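Local coordinates for ferripyochelin binding protein (Pyrococcus horikoshii, PDB 1V3W) that probably catalyses the reversible hydration of carbon dioxide as a zinc-dependent, trimeric carbonic anhydrase of the gamma class that also binds calcium, at residues Tyr4-Lys9 against Val24-Val29; Ser36-Ala41 against Glu161-His166; Asp46-Tyr51 against Ile64-Gly69; Ser56-Asn61 against Val78-Asn83. All coordinates share one frame; numbering follows the deposited sequence.

Interaction 1: residues Tyr4-Lys9 against Val24-Val29; sequences YEINGK and VVIGDV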
loop_
_atom_site.group_PDB
_atom_site.type_symbol
_atom_site.label_atom_id
_atom_site.label_comp_id
_atom_site.label_asym_id
_atom_site.label_seq_id
_atom_site.Cartn_x
_atom_site.Cartn_y
_atom_site.Cartn_z
ATOM N N TYR A 4 -19.740 -4.504 -2.817
ATOM C CA TYR A 4 -20.212 -5.151 -4.041
ATOM C C TYR A 4 -20.438 -6.653 -3.959
ATOM O O TYR A 4 -19.839 -7.347 -3.143
ATOM C CB TYR A 4 -19.188 -4.960 -5.169
ATOM C CG TYR A 4 -18.707 -3.554 -5.413
ATOM C CD1 TYR A 4 -19.200 -2.803 -6.480
ATOM C CD2 TYR A 4 -17.746 -2.975 -4.585
ATOM C CE1 TYR A 4 -18.745 -1.509 -6.716
ATOM C CE2 TYR A 4 -17.286 -1.684 -4.811
ATOM C CZ TYR A 4 -17.787 -0.958 -5.874
ATOM O OH TYR A 4 -17.327 0.318 -6.089
ATOM N N GLU A 5 -21.312 -7.147 -4.828
ATOM C CA GLU A 5 -21.580 -8.571 -4.927
ATOM C C GLU A 5 -20.906 -8.941 -6.237
ATOM O O GLU A 5 -20.660 -8.070 -7.074
ATOM C CB GLU A 5 -23.072 -8.860 -5.085
ATOM C CG GLU A 5 -23.946 -8.677 -3.869
ATOM C CD GLU A 5 -25.415 -8.823 -4.226
ATOM O OE1 GLU A 5 -26.268 -8.789 -3.317
ATOM O OE2 GLU A 5 -25.716 -8.967 -5.432
ATOM N N ILE A 6 -20.594 -10.216 -6.420
ATOM C CA ILE A 6 -20.005 -10.645 -7.672
ATOM C C ILE A 6 -20.585 -12.006 -7.908
ATOM O O ILE A 6 -20.390 -12.963 -7.154
ATOM C CB ILE A 6 -18.472 -10.664 -7.708
ATOM C CG1 ILE A 6 -18.032 -10.981 -9.144
ATOM C CG2 ILE A 6 -17.913 -11.659 -6.722
ATOM C CD1 ILE A 6 -16.571 -10.744 -9.410
ATOM N N ASN A 7 -21.374 -12.011 -8.967
ATOM C CA ASN A 7 -22.120 -13.134 -9.424
ATOM C C ASN A 7 -22.960 -13.618 -8.229
ATOM O O ASN A 7 -23.696 -12.761 -7.778
ATOM C CB ASN A 7 -21.154 -13.979 -10.226
ATOM C CG ASN A 7 -20.742 -13.159 -11.441
ATOM O OD1 ASN A 7 -20.067 -13.544 -12.367
ATOM N ND2 ASN A 7 -21.245 -11.917 -11.395
ATOM N N GLY A 8 -22.959 -14.828 -7.658
ATOM C CA GLY A 8 -23.922 -15.019 -6.571
ATOM C C GLY A 8 -23.610 -14.563 -5.149
ATOM O O GLY A 8 -24.442 -14.735 -4.248
ATOM N N LYS A 9 -22.446 -13.960 -4.919
ATOM C CA LYS A 9 -22.094 -13.583 -3.557
ATOM C C LYS A 9 -22.146 -12.145 -3.107
ATOM O O LYS A 9 -21.542 -11.244 -3.694
ATOM C CB LYS A 9 -20.708 -14.094 -3.197
ATOM C CG LYS A 9 -20.201 -15.198 -4.064
ATOM C CD LYS A 9 -19.999 -16.439 -3.241
ATOM C CE LYS A 9 -18.787 -17.200 -3.715
ATOM N NZ LYS A 9 -18.598 -18.458 -2.945
ATOM N N VAL A 24 -13.133 -1.100 0.074
ATOM C CA VAL A 24 -13.780 -1.848 -0.997
ATOM C C VAL A 24 -13.943 -3.293 -0.554
ATOM O O VAL A 24 -12.959 -3.991 -0.293
ATOM C CB VAL A 24 -12.952 -1.803 -2.303
ATOM C CG1 VAL A 24 -13.626 -2.638 -3.380
ATOM C CG2 VAL A 24 -12.820 -0.367 -2.779
ATOM N N VAL A 25 -15.195 -3.732 -0.458
ATOM C CA VAL A 25 -15.514 -5.093 -0.047
ATOM C C VAL A 25 -16.301 -5.726 -1.186
ATOM O O VAL A 25 -17.375 -5.247 -1.550
ATOM C CB VAL A 25 -16.347 -5.094 1.252
ATOM C CG1 VAL A 25 -16.675 -6.518 1.665
ATOM C CG2 VAL A 25 -15.569 -4.385 2.360
ATOM N N ILE A 26 -15.758 -6.805 -1.741
ATOM C CA ILE A 26 -16.373 -7.478 -2.880
ATOM C C ILE A 26 -16.627 -8.969 -2.695
ATOM O O ILE A 26 -15.752 -9.714 -2.264
ATOM C CB ILE A 26 -15.476 -7.343 -4.132
ATOM C CG1 ILE A 26 -15.194 -5.870 -4.426
ATOM C CG2 ILE A 26 -16.140 -8.008 -5.331
ATOM C CD1 ILE A 26 -13.989 -5.665 -5.319
ATOM N N GLY A 27 -17.839 -9.393 -3.040
ATOM C CA GLY A 27 -18.182 -10.801 -2.995
ATOM C C GLY A 27 -18.278 -11.587 -1.706
ATOM O O GLY A 27 -18.939 -11.181 -0.748
ATOM N N ASP A 28 -17.608 -12.734 -1.709
ATOM C CA ASP A 28 -17.614 -13.665 -0.589
ATOM C C ASP A 28 -16.735 -13.203 0.560
ATOM O O ASP A 28 -15.620 -13.693 0.746
ATOM C CB ASP A 28 -17.165 -15.045 -1.079
ATOM C CG ASP A 28 -17.497 -16.156 -0.097
ATOM O OD1 ASP A 28 -17.179 -17.322 -0.408
ATOM O OD2 ASP A 28 -18.074 -15.868 0.973
ATOM N N VAL A 29 -17.262 -12.261 1.331
ATOM C CA VAL A 29 -16.561 -11.708 2.475
ATOM C C VAL A 29 -17.491 -11.724 3.675
ATOM O O VAL A 29 -18.661 -11.352 3.569
ATOM C CB VAL A 29 -16.121 -10.249 2.213
ATOM C CG1 VAL A 29 -15.437 -9.677 3.448
ATOM C CG2 VAL A 29 -15.189 -10.198 1.017
#
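Lys-9 reaches Asp-28 and closes a salt bridge, NZ to OD1 at 3.1 Å. The ammonium group arrives from above the carboxylate plane, 54° out of it. The lysine chain is bent at chi2 and chi3, which lays CD and CE against Asp-28 CB. The second carboxylate oxygen, OD2, accepts a hydrogen bond from Gln-49. With an alanine in place of Asp-28, Lys-9 would probably lose its countercharge and Gln-49 an acceptor. The strands pair in parallel. Tyr-4 N donates to Val-25 O at 2.8 Å, and Gly-27 N to Tyr-4 O at 2.9 Å. The Tyr-4 ring (CG anti to the carbonyl carbon, chi1 -50°) crosses the side chains of Val-24 and Ile-26 at a slant. Its CD2 is 3.9 Å from Ile-26 CG1, and its CE2 is 4.0 Å from Val-24 CG1. The hydroxyl is bonded to Glu-21 and Asn-22 of the second subunit. Ile-6 CG2 packs on Gly-27 CA at 3.8 Å. Gly-27 has a positive phi (67°), and the methyl sits where a side chain would begin. Lys-9 O receives a CA-H contact from Gly-27. The chain turns a corner at Gly-27 and Asp-28, as between two faces of a left-handed parallel beta-helix.

Interaction 2: residues Ser36-Ala41 against Glu161-His166; sequences SVWPSA and ELAEKH. With CA (calcium ion), chain C; CA (calcium ion), chain E; EDO (1,2-ethanediol), chain H.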
loop_
_atom_site.group_PDB
_atom_site.type_symbol
_atom_site.label_atom_id
_atom_site.label_comp_id
_atom_site.label_asym_id
_atom_site.label_seq_id
_atom_site.Cartn_x
_atom_site.Cartn_y
_atom_site.Cartn_z
ATOM N N SER A 36 -13.813 -3.921 11.848
ATOM C CA SER A 36 -13.720 -2.623 11.205
ATOM C C SER A 36 -12.796 -2.701 10.000
ATOM O O SER A 36 -11.758 -3.365 10.036
ATOM C CB SER A 36 -13.234 -1.556 12.200
ATOM O OG SER A 36 -12.027 -1.922 12.844
ATOM N N VAL A 37 -13.206 -2.039 8.925
ATOM C CA VAL A 37 -12.445 -1.998 7.685
ATOM C C VAL A 37 -12.247 -0.514 7.408
ATOM O O VAL A 37 -13.211 0.242 7.254
ATOM C CB VAL A 37 -13.216 -2.682 6.539
ATOM C CG1 VAL A 37 -12.420 -2.597 5.247
ATOM C CG2 VAL A 37 -13.470 -4.145 6.891
ATOM N N TRP A 38 -10.985 -0.111 7.340
ATOM C CA TRP A 38 -10.630 1.287 7.187
ATOM C C TRP A 38 -10.414 1.812 5.772
ATOM O O TRP A 38 -10.369 1.044 4.816
ATOM C CB TRP A 38 -9.443 1.551 8.118
ATOM C CG TRP A 38 -9.840 1.207 9.534
ATOM C CD1 TRP A 38 -9.774 -0.021 10.137
ATOM C CD2 TRP A 38 -10.536 2.066 10.448
ATOM N NE1 TRP A 38 -10.392 0.023 11.369
ATOM C CE2 TRP A 38 -10.854 1.286 11.586
ATOM C CE3 TRP A 38 -10.901 3.414 10.421
ATOM C CZ2 TRP A 38 -11.558 1.823 12.676
ATOM C CZ3 TRP A 38 -11.596 3.940 11.504
ATOM C CH2 TRP A 38 -11.908 3.145 12.622
ATOM N N PRO A 39 -10.304 3.144 5.619
ATOM C CA PRO A 39 -10.109 3.751 4.301
ATOM C C PRO A 39 -9.093 3.099 3.380
ATOM O O PRO A 39 -7.974 2.800 3.786
ATOM C CB PRO A 39 -9.714 5.185 4.637
ATOM C CG PRO A 39 -10.473 5.453 5.890
ATOM C CD PRO A 39 -10.274 4.175 6.673
ATOM N N SER A 40 -9.505 2.888 2.135
ATOM C CA SER A 40 -8.638 2.331 1.102
ATOM C C SER A 40 -8.258 0.863 1.271
ATOM O O SER A 40 -7.424 0.347 0.526
ATOM C CB SER A 40 -7.372 3.188 0.984
ATOM O OG SER A 40 -7.151 3.606 -0.355
ATOM N N ALA A 41 -8.858 0.193 2.249
ATOM C CA ALA A 41 -8.596 -1.226 2.447
ATOM C C ALA A 41 -9.417 -1.961 1.392
ATOM O O ALA A 41 -10.498 -1.505 1.017
ATOM C CB ALA A 41 -9.025 -1.656 3.840
ATOM N N GLU A 161 -13.306 0.430 19.768
ATOM C CA GLU A 161 -13.810 1.713 20.236
ATOM C C GLU A 161 -13.707 2.772 19.140
ATOM O O GLU A 161 -14.623 3.575 18.952
ATOM C CB GLU A 161 -13.030 2.168 21.472
ATOM C CG GLU A 161 -13.097 1.192 22.640
ATOM C CD GLU A 161 -14.518 0.912 23.097
ATOM O OE1 GLU A 161 -15.226 1.873 23.470
ATOM O OE2 GLU A 161 -14.929 -0.269 23.085
ATOM N N LEU A 162 -12.589 2.766 18.417
ATOM C CA LEU A 162 -12.362 3.720 17.339
ATOM C C LEU A 162 -13.445 3.559 16.276
ATOM O O LEU A 162 -13.994 4.541 15.778
ATOM C CB LEU A 162 -10.976 3.480 16.732
ATOM C CG LEU A 162 -10.229 4.658 16.108
ATOM C CD1 LEU A 162 -10.205 5.835 17.076
ATOM C CD2 LEU A 162 -8.811 4.217 15.772
ATOM N N ALA A 163 -13.758 2.310 15.948
ATOM C CA ALA A 163 -14.779 2.011 14.954
ATOM C C ALA A 163 -16.109 2.635 15.356
ATOM O O ALA A 163 -16.786 3.246 14.536
ATOM C CB ALA A 163 -14.929 0.500 14.800
ATOM N N GLU A 164 -16.484 2.484 16.622
ATOM C CA GLU A 164 -17.742 3.055 17.073
ATOM C C GLU A 164 -17.713 4.578 16.971
ATOM O O GLU A 164 -18.721 5.195 16.632
ATOM C CB GLU A 164 -18.048 2.626 18.509
ATOM C CG GLU A 164 -19.448 3.007 18.969
ATOM C CD GLU A 164 -19.857 2.302 20.248
ATOM O OE1 GLU A 164 -19.974 1.056 20.232
ATOM O OE2 GLU A 164 -20.060 2.993 21.268
ATOM N N LYS A 165 -16.565 5.180 17.263
ATOM C CA LYS A 165 -16.442 6.631 17.176
ATOM C C LYS A 165 -16.691 7.114 15.751
ATOM O O LYS A 165 -17.317 8.151 15.537
ATOM C CB LYS A 165 -15.054 7.094 17.617
ATOM C CG LYS A 165 -14.804 7.094 19.120
ATOM C CD LYS A 165 -13.956 8.304 19.516
ATOM C CE LYS A 165 -13.068 8.780 18.367
ATOM N NZ LYS A 165 -13.058 10.266 18.267
ATOM N N HIS A 166 -16.189 6.364 14.776
ATOM C CA HIS A 166 -16.373 6.722 13.374
ATOM C C HIS A 166 -17.815 6.493 12.936
ATOM O O HIS A 166 -18.385 7.303 12.211
ATOM C CB HIS A 166 -15.428 5.905 12.486
ATOM C CG HIS A 166 -14.026 6.426 12.459
ATOM N ND1 HIS A 166 -13.509 7.116 11.383
ATOM C CD2 HIS A 166 -13.035 6.364 13.379
ATOM C CE1 HIS A 166 -12.260 7.455 11.642
ATOM N NE2 HIS A 166 -11.947 7.011 12.846
HETATM CA CA CA C . -5.397 2.576 -1.599
HETATM CA CA CA E . -21.560 1.155 22.209
HETATM C C1 EDO H . -9.549 6.390 -1.068
HETATM O O1 EDO H . -9.888 5.012 -0.970
HETATM C C2 EDO H . -10.751 7.200 -1.608
HETATM O O2 EDO H . -11.875 6.345 -1.859
HETATM O O HOH W 1 -19.412 0.510 23.366
HETATM O O HOH W 2 -21.345 3.150 23.690
#
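Ser-40 OG is gripped by a calcium ion at 2.4 Å and by O1 of a 1,2-ethanediol at 3.1 Å, two residues beyond Trp-38, whose indole meets His-166 across the contact. Here a coil of the left-handed beta-helix packs against the long C-terminal helix 146-169. The calcium is shared by three subunits, with Ser-40 and Asn-61 of each as ligands. Trp-38 and His-166 form a T-shaped pair, with planes at 84° and ring centroids 4.7 Å apart. The indole brings its edge, and CZ3 sits over the centre of the imidazole. Both imidazole nitrogens are bonded: NE2 to Asp-46 of the third subunit, ND1 to Arg-170. Trp-38 keeps CG anti to the carbonyl carbon (chi1 -58°), which carries the benzo ring out to the helix. There CH2 lies 4.2 Å from Leu-162 CG. On the pyrrole ring, NE1 makes a weak hydrogen bond to Ser-36 OG. Beside it, Ser-36 CB rests on Ala-163 CB at 3.7 Å.

Interaction 3: residues Asp46-Tyr51 against Ile64-Gly69; sequences DIEQIY and IHTSHG. With ZN (zinc ion), chain B.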
loop_
_atom_site.group_PDB
_atom_site.type_symbol
_atom_site.label_atom_id
_atom_site.label_comp_id
_atom_site.label_asym_id
_atom_site.label_seq_id
_atom_site.Cartn_x
_atom_site.Cartn_y
_atom_site.Cartn_z
ATOM N N ASP A 46 -13.400 -12.644 -4.561
ATOM C CA ASP A 46 -13.825 -13.110 -5.880
ATOM C C ASP A 46 -13.358 -14.511 -6.268
ATOM O O ASP A 46 -13.697 -15.002 -7.347
ATOM C CB ASP A 46 -13.421 -12.095 -6.963
ATOM C CG ASP A 46 -11.931 -11.790 -6.972
ATOM O OD1 ASP A 46 -11.173 -12.407 -6.193
ATOM O OD2 ASP A 46 -11.521 -10.919 -7.772
ATOM N N ILE A 47 -12.576 -15.147 -5.402
ATOM C CA ILE A 47 -12.124 -16.514 -5.641
ATOM C C ILE A 47 -12.605 -17.302 -4.423
ATOM O O ILE A 47 -13.708 -17.849 -4.443
ATOM C CB ILE A 47 -10.584 -16.599 -5.793
ATOM C CG1 ILE A 47 -10.130 -15.728 -6.974
ATOM C CG2 ILE A 47 -10.162 -18.047 -6.037
ATOM C CD1 ILE A 47 -8.630 -15.737 -7.220
ATOM N N GLU A 48 -11.802 -17.350 -3.365
ATOM C CA GLU A 48 -12.207 -18.044 -2.144
ATOM C C GLU A 48 -12.755 -17.010 -1.159
ATOM O O GLU A 48 -12.604 -15.805 -1.356
ATOM C CB GLU A 48 -11.023 -18.770 -1.495
ATOM C CG GLU A 48 -10.381 -19.874 -2.332
ATOM C CD GLU A 48 -11.336 -21.004 -2.665
ATOM O OE1 GLU A 48 -12.339 -21.178 -1.941
ATOM O OE2 GLU A 48 -11.071 -21.730 -3.646
ATOM N N GLN A 49 -13.383 -17.486 -0.094
ATOM C CA GLN A 49 -13.950 -16.597 0.909
ATOM C C GLN A 49 -12.899 -15.906 1.771
ATOM O O GLN A 49 -11.804 -16.432 1.994
ATOM C CB GLN A 49 -14.890 -17.382 1.831
ATOM C CG GLN A 49 -15.568 -16.535 2.907
ATOM C CD GLN A 49 -16.478 -17.350 3.814
ATOM O OE1 GLN A 49 -16.032 -17.945 4.799
ATOM N NE2 GLN A 49 -17.761 -17.386 3.478
ATOM N N ILE A 50 -13.240 -14.707 2.231
ATOM C CA ILE A 50 -12.390 -13.957 3.147
ATOM C C ILE A 50 -13.265 -13.813 4.381
ATOM O O ILE A 50 -14.325 -13.188 4.325
ATOM C CB ILE A 50 -12.037 -12.555 2.621
ATOM C CG1 ILE A 50 -11.157 -12.681 1.379
ATOM C CG2 ILE A 50 -11.313 -11.760 3.712
ATOM C CD1 ILE A 50 -10.978 -11.381 0.627
ATOM N N TYR A 51 -12.833 -14.422 5.481
ATOM C CA TYR A 51 -13.578 -14.378 6.731
ATOM C C TYR A 51 -12.809 -13.576 7.771
ATOM O O TYR A 51 -11.625 -13.825 7.993
ATOM C CB TYR A 51 -13.794 -15.801 7.256
ATOM C CG TYR A 51 -14.555 -15.861 8.556
ATOM C CD1 TYR A 51 -15.943 -15.996 8.570
ATOM C CD2 TYR A 51 -13.892 -15.750 9.776
ATOM C CE1 TYR A 51 -16.651 -16.019 9.772
ATOM C CE2 TYR A 51 -14.588 -15.767 10.977
ATOM C CZ TYR A 51 -15.962 -15.901 10.967
ATOM O OH TYR A 51 -16.632 -15.910 12.165
ATOM N N ILE A 64 -6.584 -7.729 1.015
ATOM C CA ILE A 64 -6.774 -9.117 1.406
ATOM C C ILE A 64 -7.344 -9.826 0.192
ATOM O O ILE A 64 -8.309 -9.361 -0.417
ATOM C CB ILE A 64 -7.745 -9.282 2.593
ATOM C CG1 ILE A 64 -7.230 -8.498 3.800
ATOM C CG2 ILE A 64 -7.867 -10.767 2.955
ATOM C CD1 ILE A 64 -8.097 -8.628 5.042
ATOM N N HIS A 65 -6.716 -10.934 -0.183
ATOM C CA HIS A 65 -7.165 -11.705 -1.327
ATOM C C HIS A 65 -6.925 -13.180 -1.044
ATOM O O HIS A 65 -6.485 -13.546 0.049
ATOM C CB HIS A 65 -6.405 -11.279 -2.585
ATOM C CG HIS A 65 -7.054 -11.723 -3.858
ATOM N ND1 HIS A 65 -6.335 -12.182 -4.940
ATOM C CD2 HIS A 65 -8.357 -11.776 -4.220
ATOM C CE1 HIS A 65 -7.170 -12.502 -5.915
ATOM N NE2 HIS A 65 -8.402 -12.265 -5.503
ATOM N N THR A 66 -7.212 -14.020 -2.030
ATOM C CA THR A 66 -7.046 -15.460 -1.887
ATOM C C THR A 66 -6.585 -16.072 -3.200
ATOM O O THR A 66 -6.496 -15.394 -4.224
ATOM C CB THR A 66 -8.378 -16.139 -1.520
ATOM O OG1 THR A 66 -9.278 -16.040 -2.633
ATOM C CG2 THR A 66 -9.009 -15.476 -0.297
ATOM N N SER A 67 -6.294 -17.368 -3.150
ATOM C CA SER A 67 -5.884 -18.128 -4.322
ATOM C C SER A 67 -6.814 -19.332 -4.349
ATOM O O SER A 67 -7.399 -19.682 -3.323
ATOM C CB SER A 67 -4.430 -18.586 -4.186
ATOM O OG SER A 67 -4.210 -19.240 -2.950
ATOM N N HIS A 68 -6.971 -19.955 -5.511
ATOM C CA HIS A 68 -7.840 -21.121 -5.605
ATOM C C HIS A 68 -7.405 -22.179 -4.596
ATOM O O HIS A 68 -6.248 -22.605 -4.586
ATOM C CB HIS A 68 -7.819 -21.709 -7.018
ATOM C CG HIS A 68 -8.621 -20.926 -8.013
ATOM N ND1 HIS A 68 -8.111 -19.848 -8.700
ATOM C CD2 HIS A 68 -9.906 -21.061 -8.420
ATOM C CE1 HIS A 68 -9.046 -19.351 -9.492
ATOM N NE2 HIS A 68 -10.143 -20.069 -9.341
ATOM N N GLY A 69 -8.339 -22.589 -3.743
ATOM C CA GLY A 69 -8.041 -23.592 -2.738
ATOM C C GLY A 69 -7.421 -23.026 -1.475
ATOM O O GLY A 69 -7.117 -23.769 -0.540
HETATM ZN ZN ZN B . -4.126 -12.211 -5.273
HETATM O O HOH W 3 -11.166 -14.134 -2.946
HETATM O O HOH W 4 -3.783 -12.168 -7.067
#
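His-65 NE2 donates to Asp-46 OD1 at 2.9 Å, and this hydrogen bond ties the metal site to the corner before strand 49-52. OD1 lies in the imidazole plane and offers its syn lone pair. The carboxylate itself is turned 66° from the ring. The other ring nitrogen, His-65 ND1, binds zinc at 2.2 Å. His-87 of the same chain and His-82 of the second subunit complete the histidine set, and a water is also bound. Asp-46 is thus a second-shell residue that fixes the rotation of a zinc ligand. Its OD2 bonds to His-166 of the second subunit and forms a salt bridge with Arg-44.

Three further polar links hold the loop. Thr-66 OG1 accepts from Glu-48 N at 2.9 Å and donates to water 3 at 2.7 Å. That water also accepts from Ile-47 N and donates to Glu-48 O. Gly-69 N meets Glu-48 OE2 at 2.9 Å, from above the carboxylate plane.

The arrangement joins two neighbouring faces of the left-handed beta-helix, and zinc held between subunits is the hallmark of gamma-class carbonic anhydrases.

Apolar contacts fill the remainder. Ile-47 CG2 stands 3.7 Å over the centre of the His-68 ring, only 2° off its normal, in a CH-pi contact. Ile-47 CD1 reaches His-65 CE1 at 3.8 Å. Ile-50 CG2 packs on Ile-64 CG2 at 3.7 Å, while Ile-50 CG1 lies against Thr-66 CG2.

Interaction 4: residues Ser56-Asn61 against Val78-Asn83; sequences SNVQDN and VTIGHN. With ZN (zinc ion), chain D; CA (calcium ion), chain C.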
loop_
_atom_site.group_PDB
_atom_site.type_symbol
_atom_site.label_atom_id
_atom_site.label_comp_id
_atom_site.label_asym_id
_atom_site.label_seq_id
_atom_site.Cartn_x
_atom_site.Cartn_y
_atom_site.Cartn_z
ATOM N N SER A 56 -11.938 -7.862 15.071
ATOM C CA SER A 56 -10.752 -7.685 14.243
ATOM C C SER A 56 -10.835 -6.472 13.330
ATOM O O SER A 56 -11.917 -6.085 12.882
ATOM C CB SER A 56 -10.496 -8.954 13.426
ATOM O OG SER A 56 -10.165 -10.031 14.293
ATOM N N ASN A 57 -9.680 -5.868 13.064
ATOM C CA ASN A 57 -9.615 -4.685 12.215
ATOM C C ASN A 57 -8.692 -4.867 11.017
ATOM O O ASN A 57 -7.654 -5.519 11.109
ATOM C CB ASN A 57 -9.157 -3.469 13.028
ATOM C CG ASN A 57 -7.830 -3.699 13.734
ATOM O OD1 ASN A 57 -7.788 -4.175 14.876
ATOM N ND2 ASN A 57 -6.742 -3.366 13.062
ATOM N N VAL A 58 -9.091 -4.276 9.896
ATOM C CA VAL A 58 -8.333 -4.332 8.648
ATOM C C VAL A 58 -8.051 -2.866 8.341
ATOM O O VAL A 58 -8.925 -2.143 7.868
ATOM C CB VAL A 58 -9.179 -4.964 7.526
ATOM C CG1 VAL A 58 -8.357 -5.091 6.261
ATOM C CG2 VAL A 58 -9.686 -6.337 7.971
ATOM N N GLN A 59 -6.824 -2.439 8.612
ATOM C CA GLN A 59 -6.447 -1.044 8.466
ATOM C C GLN A 59 -6.294 -0.439 7.075
ATOM O O GLN A 59 -6.446 -1.116 6.056
ATOM C CB GLN A 59 -5.213 -0.796 9.336
ATOM C CG GLN A 59 -5.563 -0.955 10.822
ATOM C CD GLN A 59 -4.364 -0.945 11.748
ATOM O OE1 GLN A 59 -3.287 -0.469 11.393
ATOM N NE2 GLN A 59 -4.555 -1.463 12.958
ATOM N N ASP A 60 -6.018 0.861 7.052
ATOM C CA ASP A 60 -5.903 1.621 5.812
ATOM C C ASP A 60 -4.931 1.051 4.797
ATOM O O ASP A 60 -3.827 0.638 5.138
ATOM C CB ASP A 60 -5.492 3.068 6.113
ATOM C CG ASP A 60 -6.034 3.567 7.436
ATOM O OD1 ASP A 60 -7.009 4.348 7.439
ATOM O OD2 ASP A 60 -5.478 3.167 8.477
ATOM N N ASN A 61 -5.357 1.058 3.539
ATOM C CA ASN A 61 -4.549 0.587 2.418
ATOM C C ASN A 61 -4.088 -0.862 2.469
ATOM O O ASN A 61 -3.125 -1.245 1.803
ATOM C CB ASN A 61 -3.360 1.533 2.204
ATOM C CG ASN A 61 -3.768 2.798 1.476
ATOM O OD1 ASN A 61 -4.408 2.729 0.433
ATOM N ND2 ASN A 61 -3.408 3.954 2.019
ATOM N N VAL A 78 -7.834 -9.634 15.863
ATOM C CA VAL A 78 -6.700 -9.558 14.958
ATOM C C VAL A 78 -6.561 -8.142 14.430
ATOM O O VAL A 78 -7.543 -7.510 14.041
ATOM C CB VAL A 78 -6.862 -10.513 13.754
ATOM C CG1 VAL A 78 -5.741 -10.273 12.742
ATOM C CG2 VAL A 78 -6.835 -11.956 14.228
ATOM N N THR A 79 -5.331 -7.645 14.443
ATOM C CA THR A 79 -5.033 -6.314 13.940
ATOM C C THR A 79 -4.238 -6.464 12.651
ATOM O O THR A 79 -3.119 -6.971 12.672
ATOM C CB THR A 79 -4.181 -5.512 14.948
ATOM O OG1 THR A 79 -4.963 -5.217 16.110
ATOM C CG2 THR A 79 -3.693 -4.211 14.323
ATOM N N ILE A 80 -4.822 -6.055 11.530
ATOM C CA ILE A 80 -4.112 -6.128 10.259
ATOM C C ILE A 80 -3.629 -4.707 9.987
ATOM O O ILE A 80 -4.397 -3.834 9.576
ATOM C CB ILE A 80 -5.019 -6.634 9.124
ATOM C CG1 ILE A 80 -5.636 -7.979 9.530
ATOM C CG2 ILE A 80 -4.198 -6.807 7.847
ATOM C CD1 ILE A 80 -6.497 -8.607 8.464
ATOM N N GLY A 81 -2.342 -4.500 10.251
ATOM C CA GLY A 81 -1.718 -3.198 10.121
ATOM C C GLY A 81 -1.785 -2.488 8.791
ATOM O O GLY A 81 -1.866 -3.104 7.732
ATOM N N HIS A 82 -1.728 -1.163 8.870
ATOM C CA HIS A 82 -1.774 -0.316 7.695
ATOM C C HIS A 82 -0.860 -0.845 6.600
ATOM O O HIS A 82 0.282 -1.226 6.866
ATOM C CB HIS A 82 -1.274 1.098 8.025
ATOM C CG HIS A 82 -1.848 1.688 9.272
ATOM N ND1 HIS A 82 -3.059 2.349 9.301
ATOM C CD2 HIS A 82 -1.361 1.744 10.534
ATOM C CE1 HIS A 82 -3.289 2.788 10.525
ATOM N NE2 HIS A 82 -2.273 2.434 11.294
ATOM N N ASN A 83 -1.371 -0.875 5.378
ATOM C CA ASN A 83 -0.631 -1.318 4.212
ATOM C C ASN A 83 -0.096 -2.737 4.153
ATOM O O ASN A 83 0.717 -3.071 3.286
ATOM C CB ASN A 83 0.478 -0.316 3.927
ATOM C CG ASN A 83 -0.073 0.987 3.457
ATOM O OD1 ASN A 83 -0.721 1.702 4.213
ATOM N ND2 ASN A 83 0.131 1.285 2.184
HETATM ZN ZN ZN D . -2.411 2.971 13.391
HETATM CA CA CA C . -5.397 2.576 -1.599
HETATM O O HOH W 5 -3.457 1.632 14.061
#
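The two segments run almost exactly parallel, 2° apart end to end, and Asn-57 N to Val-78 O, Ile-80 N to Asn-57 O and Gln-59 N to Ile-80 O form the ladder. Asn-83 N to Asp-60 O continues the pairing past the strands. Ser-56 OG accepts from Val-78 N at 2.8 Å and is also bonded to Gly-75 O. Val-58 and Ile-80 lie side by side, CG2 to CD1 at 3.9 Å. These are successive coils of a left-handed parallel beta-helix, stacked in register.

His-82 binds zinc through NE2 at 2.2 Å, together with His-65 and His-87 of the third subunit. Asp-60 OD2 takes a weak hydrogen bond from His-82 ND1 at 2.7 Å. The carboxylate is nearly coplanar with the ring, 15° apart, and OD2 also pairs with Arg-44 of the third subunit. Gln-59 is extended beyond CG (chi2 171°) and lays OE1 over the centre of the imidazole, 3.0 Å above its plane. OE1 also accepts a weak bond from His-82 N at 3.0 Å. Replacing Gln-59 by alanine would probably uncover that ring face and cost His-82 N its acceptor. Asn-61 OD1 binds calcium at 2.3 Å.

Overall arrangement
All four contacts belong to one left-handed beta-helix and its C-terminal helix. Interactions 1 and 3 have centres 11 Å apart and join where Asp-28 O meets Ile-50 N at 3.0 Å. Interactions 2 and 4 have centres 10 Å apart, and their strands 36-37 and 57-58 are neighbours in another sheet. They share a calcium ion, and Ser-40 OG lies 3.0 Å from Asn-61 OD1. Interactions 3 and 4 meet inside the beta-helix, Ile-64 CD1 to Val-58 CG1 at 3.7 Å. Each zinc site needs two subunits: interaction 3 supplies His-65 to one, interaction 4 His-82 to another. Interactions 2 and 3, about 6 Å apart at nearest atoms within the chain, meet across the subunit interface.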